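T cell receptor mu chain (Monodelphis domestica, PDB 7L15) pairs with a gamma chain to form the marsupial gamma-mu T cell receptor, whose variable domains probably recognise antigen. Local coordinates at residues Leu32-Gln37 with Leu48-Trp53; Trp61-Asn66 with Thr70-Gly75. All blocks are in the same frame, centred on the assembly; numbering follows the deposited sequence.

In the fold
Both contacts lie in the N-terminal V-type immunoglobulin domain, in series along the chain. Strand 32-39 belongs to one sheet of the sandwich; an eight-residue connection leads to strand 48-53 in the other, and interaction 1 closes that loop across the core. The chain then turns into strand 60-65, antiparallel to strand 48-53, and folds back as strand 70-72, so that interaction 2 closes a short hairpin at the sheet's edge. Neither contact nests in or crosses the other. Backbone pairing joins them: Trp50 N lies 2.8 Å from Thr63 O, and Leu48 O 2.8 Å from Leu65 N, both probable hydrogen bonds. Their centres are about 10 Å apart.

Interaction 1. Residues Leu32-Gln37 with Leu48-Trp53; sequences LSLKCQ and LDWYLW
Trp50 thrusts the benzene end of its indole at the backbone between Leu34 and Cys36, so that one ring carries nearly the whole contact. Residues 32-37 and 48-53 are strands B and C of a V-type immunoglobulin fold and belong to opposite sheets. Their axes approach to 10.0 Å and their directions differ by 128°, a separation that excludes strand pairing and leaves side chains to fill the interval.

The CB of Trp50 points toward 32-37, and with CG anti to the carbonyl carbon (chi1 -72°) the benzene end of the indole lies against Leu34 and Cys36. Its leading atoms are CZ2, CH2 and CZ3. Cys36 meets the first of them: its CB is 3.6 Å from Trp50 CZ2, approaching at an oblique angle to the ring. Leu34 takes the next position, also obliquely, with CB 3.8 Å from Trp50 CH2, while its CD1 branch reaches to 4.2 Å from Trp50 CZ3. Between these two residues the backbone meets the ring at its rim: Lys35 O lies near the ring plane, 3.9 Å from Trp50 CH2.

Cys36 presents its methylene to the indole while SG, anti to the backbone N (chi1 174°), goes on to the disulfide with Cys105. This is the core tryptophan packed beside the intersheet disulfide, familiar from immunoglobulin domains; here the ring touches Cys36 through CB. Ile88 and Leu90 of strand 87-92 add to the packing round Trp50. The neighbouring Tyr51 instead hydrogen-bonds through OH to Lys105 N of the gamma chain.

No hydrogen bond joins the two segments. Cohesion therefore rests on dispersion between carbon surfaces and on burial of the indole, perhaps with a small favourable term between the Lys35 carbonyl and the ring's C-H rim; the intersheet disulfide supplies the covalent tie.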
loop_
_atom_site.group_PDB
_atom_site.type_symbol
_atom_site.label_atom_id
_atom_site.label_comp_id
_atom_site.label_asym_id
_atom_site.label_seq_id
_atom_site.Cartn_x
_atom_site.Cartn_y
_atom_site.Cartn_z
ATOM N N LEU A 32 -15.639 -6.501 12.317
ATOM C CA LEU A 32 -15.794 -5.128 11.869
ATOM C C LEU A 32 -17.266 -4.870 11.557
ATOM O O LEU A 32 -17.892 -5.653 10.844
ATOM C CB LEU A 32 -14.928 -4.883 10.636
ATOM C CG LEU A 32 -14.955 -3.466 10.068
ATOM C CD1 LEU A 32 -14.401 -2.500 11.106
ATOM C CD2 LEU A 32 -14.159 -3.409 8.783
ATOM N N SER A 33 -17.816 -3.778 12.089
ATOM C CA SER A 33 -19.172 -3.341 11.756
ATOM C C SER A 33 -19.140 -1.876 11.342
ATOM O O SER A 33 -18.900 -1.006 12.178
ATOM C CB SER A 33 -20.120 -3.524 12.942
ATOM O OG SER A 33 -19.891 -4.760 13.585
ATOM N N LEU A 34 -19.413 -1.590 10.070
ATOM C CA LEU A 34 -19.431 -0.216 9.596
ATOM C C LEU A 34 -20.841 0.173 9.181
ATOM O O LEU A 34 -21.649 -0.670 8.783
ATOM C CB LEU A 34 -18.472 -0.007 8.417
ATOM C CG LEU A 34 -17.004 -0.373 8.685
ATOM C CD1 LEU A 34 -16.085 0.036 7.538
ATOM C CD2 LEU A 34 -16.524 0.258 9.975
ATOM N N LYS A 35 -21.124 1.465 9.269
ATOM C CA LYS A 35 -22.396 2.011 8.828
ATOM C C LYS A 35 -22.128 3.063 7.759
ATOM O O LYS A 35 -21.150 3.808 7.843
ATOM C CB LYS A 35 -23.188 2.616 10.005
ATOM C CG LYS A 35 -24.437 3.364 9.565
ATOM C CD LYS A 35 -25.380 3.667 10.724
ATOM C CE LYS A 35 -24.719 4.541 11.765
ATOM N NZ LYS A 35 -25.726 5.339 12.505
ATOM N N CYS A 36 -22.981 3.108 6.746
ATOM C CA CYS A 36 -22.958 4.171 5.748
ATOM C C CYS A 36 -24.335 4.824 5.721
ATOM O O CYS A 36 -25.303 4.215 5.269
ATOM C CB CYS A 36 -22.579 3.633 4.378
ATOM S SG CYS A 36 -22.704 4.878 3.009
ATOM N N GLN A 37 -24.411 6.062 6.205
ATOM C CA GLN A 37 -25.629 6.861 6.168
ATOM C C GLN A 37 -25.743 7.544 4.810
ATOM O O GLN A 37 -24.838 8.292 4.417
ATOM C CB GLN A 37 -25.593 7.899 7.285
ATOM C CG GLN A 37 -26.797 8.817 7.290
ATOM C CD GLN A 37 -28.032 8.113 7.773
ATOM O OE1 GLN A 37 -28.152 7.814 8.960
ATOM N NE2 GLN A 37 -28.950 7.815 6.857
ATOM N N LEU A 48 -25.644 -0.099 -3.954
ATOM C CA LEU A 48 -24.653 0.373 -2.998
ATOM C C LEU A 48 -23.632 -0.726 -2.723
ATOM O O LEU A 48 -23.999 -1.896 -2.607
ATOM C CB LEU A 48 -25.346 0.794 -1.677
ATOM C CG LEU A 48 -26.365 1.924 -1.836
ATOM C CD1 LEU A 48 -26.978 2.368 -0.529
ATOM C CD2 LEU A 48 -25.646 3.070 -2.455
ATOM N N ASP A 49 -22.359 -0.343 -2.561
ATOM C CA ASP A 49 -21.254 -1.287 -2.382
ATOM C C ASP A 49 -20.271 -0.760 -1.339
ATOM O O ASP A 49 -20.267 0.423 -0.983
ATOM C CB ASP A 49 -20.468 -1.527 -3.682
ATOM C CG ASP A 49 -21.334 -1.998 -4.836
ATOM O OD1 ASP A 49 -22.327 -2.698 -4.586
ATOM O OD2 ASP A 49 -21.008 -1.671 -6.001
ATOM N N TRP A 50 -19.393 -1.645 -0.888
ATOM C CA TRP A 50 -18.270 -1.286 -0.027
ATOM C C TRP A 50 -16.974 -1.626 -0.744
ATOM O O TRP A 50 -16.825 -2.741 -1.259
ATOM C CB TRP A 50 -18.331 -2.042 1.300
ATOM C CG TRP A 50 -19.407 -1.577 2.236
ATOM C CD1 TRP A 50 -20.658 -2.111 2.394
ATOM C CD2 TRP A 50 -19.313 -0.495 3.172
ATOM N NE1 TRP A 50 -21.339 -1.433 3.375
ATOM C CE2 TRP A 50 -20.537 -0.433 3.862
ATOM C CE3 TRP A 50 -18.313 0.421 3.494
ATOM C CZ2 TRP A 50 -20.779 0.503 4.852
ATOM C CZ3 TRP A 50 -18.562 1.364 4.484
ATOM C CH2 TRP A 50 -19.785 1.393 5.148
ATOM N N TYR A 51 -16.047 -0.665 -0.790
ATOM C CA TYR A 51 -14.723 -0.848 -1.373
ATOM C C TYR A 51 -13.663 -0.554 -0.323
ATOM O O TYR A 51 -13.824 0.373 0.479
ATOM C CB TYR A 51 -14.502 0.071 -2.582
ATOM C CG TYR A 51 -15.091 -0.460 -3.851
ATOM C CD1 TYR A 51 -16.452 -0.427 -4.068
ATOM C CD2 TYR A 51 -14.279 -1.008 -4.837
ATOM C CE1 TYR A 51 -17.000 -0.940 -5.233
ATOM C CE2 TYR A 51 -14.808 -1.517 -5.990
ATOM C CZ TYR A 51 -16.169 -1.480 -6.188
ATOM O OH TYR A 51 -16.698 -1.986 -7.344
ATOM N N LEU A 52 -12.573 -1.332 -0.364
ATOM C CA LEU A 52 -11.410 -1.174 0.503
ATOM C C LEU A 52 -10.271 -0.494 -0.257
ATOM O O LEU A 52 -9.739 -1.056 -1.221
ATOM C CB LEU A 52 -10.940 -2.532 1.035
ATOM C CG LEU A 52 -9.686 -2.437 1.921
ATOM C CD1 LEU A 52 -9.898 -1.444 3.089
ATOM C CD2 LEU A 52 -9.244 -3.809 2.442
ATOM N N TRP A 53 -9.885 0.699 0.187
ATOM C CA TRP A 53 -8.773 1.458 -0.388
ATOM C C TRP A 53 -7.614 1.388 0.597
ATOM O O TRP A 53 -7.537 2.183 1.532
ATOM C CB TRP A 53 -9.159 2.922 -0.669
ATOM C CG TRP A 53 -10.124 3.086 -1.790
ATOM C CD1 TRP A 53 -11.397 2.603 -1.856
ATOM C CD2 TRP A 53 -9.905 3.803 -3.005
ATOM N NE1 TRP A 53 -11.987 2.971 -3.047
ATOM C CE2 TRP A 53 -11.089 3.712 -3.766
ATOM C CE3 TRP A 53 -8.824 4.515 -3.520
ATOM C CZ2 TRP A 53 -11.211 4.291 -5.009
ATOM C CZ3 TRP A 53 -8.944 5.094 -4.745
ATOM C CH2 TRP A 53 -10.132 4.978 -5.487
#

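Interaction 2. Residues Trp61-Asn66 with Thr70-Gly75; sequences WLTGLN and TDATEG. With NAG (2-acetamido-2-deoxy-beta-D-glucopyranose), chain D.
Thr63 and Ala72 face each other across the C'-C'' hairpin of the V-type immunoglobulin domain, where strand 61-65 runs antiparallel to the short strand 70-72 (171° between axes). They form a non-hydrogen-bonded pair, as do Leu65 and Thr70; Gly64 and Asp71 between them are the hydrogen-bonded pair.

The tight part is the centre. Two carbonyls each accept two bonds, one from a main-chain N-H and one from a hydroxyl. Asp71 O takes Gly64 N at 3.3 Å and the hydroxyl of Thr63, whose OG1 is 2.7 Å away. Gly64 O takes Asp71 N at 3.3 Å and Thr70 OG1 at 2.8 Å, and these two donors come from opposite faces of the carbonyl plane. Both threonine hydroxyls are anti to their own backbone N (174° for Thr63), which directs them across to the partner strand. A further bond, from Thr73 N to Leu62 O (2.9 Å), extends the pairing as strand 70-72 gives out; Thr73 is exposed, yet its CB and CG2 still touch Leu62 O.

On the other side of the hairpin the Trp61 indole folds beneath the backbone, with Thr63 N over its centre and Trp61 CH2 3.7 Å from Ala72 CA. Val104 of the gamma chain also packs on Trp61.

The solvent side is looser at Asp71, whose CB comes no nearer to Trp61 CH2 than 4.2 Å. Asp71 OD1 bonds weakly to Ala72 N, and Arg103 of the gamma chain packs on Asp71. Exposed Glu74 leaves 61-66 untouched and forms a salt bridge with Arg76. Next to Leu65, Asn66 carries the glycan, its ND2 bonded covalently to NAG C1 at 1.4 Å.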
loop_
_atom_site.group_PDB
_atom_site.type_symbol
_atom_site.label_atom_id
_atom_site.label_comp_id
_atom_site.label_asym_id
_atom_site.label_seq_id
_atom_site.Cartn_x
_atom_site.Cartn_y
_atom_site.Cartn_z
ATOM N N TRP A 61 -13.144 -4.242 -4.427
ATOM C CA TRP A 61 -14.536 -4.487 -4.096
ATOM C C TRP A 61 -14.643 -5.554 -3.006
ATOM O O TRP A 61 -13.966 -6.580 -3.055
ATOM C CB TRP A 61 -15.288 -4.922 -5.347
ATOM C CG TRP A 61 -16.715 -5.272 -5.111
ATOM C CD1 TRP A 61 -17.763 -4.414 -5.029
ATOM C CD2 TRP A 61 -17.253 -6.589 -4.941
ATOM N NE1 TRP A 61 -18.934 -5.113 -4.821
ATOM C CE2 TRP A 61 -18.646 -6.450 -4.761
ATOM C CE3 TRP A 61 -16.693 -7.869 -4.922
ATOM C CZ2 TRP A 61 -19.491 -7.548 -4.562
ATOM C CZ3 TRP A 61 -17.535 -8.967 -4.722
ATOM C CH2 TRP A 61 -18.920 -8.794 -4.547
ATOM N N LEU A 62 -15.502 -5.307 -2.017
ATOM C CA LEU A 62 -15.726 -6.240 -0.920
ATOM C C LEU A 62 -17.091 -6.901 -0.964
ATOM O O LEU A 62 -17.189 -8.115 -0.767
ATOM C CB LEU A 62 -15.582 -5.531 0.428
ATOM C CG LEU A 62 -14.250 -4.878 0.752
ATOM C CD1 LEU A 62 -14.355 -4.297 2.132
ATOM C CD2 LEU A 62 -13.142 -5.889 0.658
ATOM N N THR A 63 -18.150 -6.116 -1.171
ATOM C CA THR A 63 -19.528 -6.586 -1.101
ATOM C C THR A 63 -20.433 -5.461 -1.587
ATOM O O THR A 63 -20.024 -4.301 -1.637
ATOM C CB THR A 63 -19.913 -7.009 0.326
ATOM O OG1 THR A 63 -21.309 -7.332 0.385
ATOM C CG2 THR A 63 -19.614 -5.908 1.306
ATOM N N GLY A 64 -21.661 -5.821 -1.968
ATOM C CA GLY A 64 -22.620 -4.819 -2.400
ATOM C C GLY A 64 -24.019 -5.378 -2.349
ATOM O O GLY A 64 -24.215 -6.575 -2.129
ATOM N N LEU A 65 -25.002 -4.501 -2.550
ATOM C CA LEU A 65 -26.380 -4.966 -2.454
ATOM C C LEU A 65 -27.329 -3.963 -3.084
ATOM O O LEU A 65 -27.017 -2.775 -3.225
ATOM C CB LEU A 65 -26.795 -5.227 -0.999
ATOM C CG LEU A 65 -27.109 -4.050 -0.071
ATOM C CD1 LEU A 65 -27.795 -4.526 1.202
ATOM C CD2 LEU A 65 -25.865 -3.264 0.279
ATOM N N ASN A 66 -28.480 -4.487 -3.496
ATOM C CA ASN A 66 -29.656 -3.690 -3.816
ATOM C C ASN A 66 -30.834 -4.362 -3.113
ATOM O O ASN A 66 -30.669 -5.197 -2.213
ATOM C CB ASN A 66 -29.849 -3.536 -5.332
ATOM C CG ASN A 66 -29.960 -4.867 -6.062
ATOM O OD1 ASN A 66 -30.615 -5.804 -5.601
ATOM N ND2 ASN A 66 -29.307 -4.947 -7.223
ATOM N N THR A 70 -27.614 -9.572 -3.055
ATOM C CA THR A 70 -26.353 -9.164 -2.445
ATOM C C THR A 70 -25.291 -10.203 -2.768
ATOM O O THR A 70 -25.597 -11.365 -3.040
ATOM C CB THR A 70 -26.462 -8.998 -0.925
ATOM O OG1 THR A 70 -25.234 -8.474 -0.413
ATOM C CG2 THR A 70 -26.747 -10.343 -0.244
ATOM N N ASP A 71 -24.040 -9.767 -2.757
ATOM C CA ASP A 71 -22.925 -10.665 -3.015
ATOM C C ASP A 71 -21.725 -10.181 -2.206
ATOM O O ASP A 71 -21.712 -9.068 -1.676
ATOM C CB ASP A 71 -22.606 -10.740 -4.519
ATOM C CG ASP A 71 -21.917 -12.041 -4.908
ATOM O OD1 ASP A 71 -21.758 -12.920 -4.031
ATOM O OD2 ASP A 71 -21.532 -12.182 -6.089
ATOM N N ALA A 72 -20.721 -11.034 -2.082
ATOM C CA ALA A 72 -19.518 -10.608 -1.382
ATOM C C ALA A 72 -18.335 -11.407 -1.896
ATOM O O ALA A 72 -18.478 -12.431 -2.567
ATOM C CB ALA A 72 -19.648 -10.753 0.141
ATOM N N THR A 73 -17.160 -10.907 -1.558
ATOM C CA THR A 73 -15.910 -11.479 -2.017
ATOM C C THR A 73 -15.500 -12.689 -1.174
ATOM O O THR A 73 -14.822 -13.582 -1.682
ATOM C CB THR A 73 -14.862 -10.349 -2.010
ATOM O OG1 THR A 73 -13.798 -10.639 -2.923
ATOM C CG2 THR A 73 -14.318 -10.134 -0.628
ATOM N N GLU A 74 -15.927 -12.756 0.093
ATOM C CA GLU A 74 -15.576 -13.845 1.002
ATOM C C GLU A 74 -16.752 -14.146 1.924
ATOM O O GLU A 74 -17.578 -13.278 2.206
ATOM C CB GLU A 74 -14.367 -13.503 1.890
ATOM C CG GLU A 74 -13.083 -13.077 1.212
ATOM C CD GLU A 74 -12.011 -12.712 2.246
ATOM O OE1 GLU A 74 -11.960 -13.379 3.300
ATOM O OE2 GLU A 74 -11.239 -11.755 2.026
ATOM N N GLY A 75 -16.777 -15.369 2.460
ATOM C CA GLY A 75 -17.842 -15.741 3.385
ATOM C C GLY A 75 -17.923 -14.867 4.627
ATOM O O GLY A 75 -19.016 -14.563 5.112
HETATM C C1 NAG D . -29.307 -6.113 -8.077
HETATM C C2 NAG D . -30.172 -5.830 -9.329
HETATM C C3 NAG D . -30.129 -7.014 -10.297
HETATM C C4 NAG D . -28.687 -7.385 -10.609
HETATM C C5 NAG D . -27.976 -7.697 -9.298
HETATM C C6 NAG D . -26.539 -8.136 -9.465
HETATM C C7 NAG D . -32.045 -4.286 -8.946
HETATM C C8 NAG D . -33.466 -4.153 -8.489
HETATM N N2 NAG D . -31.542 -5.526 -8.944
HETATM O O3 NAG D . -30.813 -6.691 -11.502
HETATM O O4 NAG D . -28.631 -8.494 -11.498
HETATM O O5 NAG D . -27.976 -6.517 -8.480
HETATM O O6 NAG D . -25.738 -7.128 -10.061
HETATM O O7 NAG D . -31.383 -3.318 -9.306
#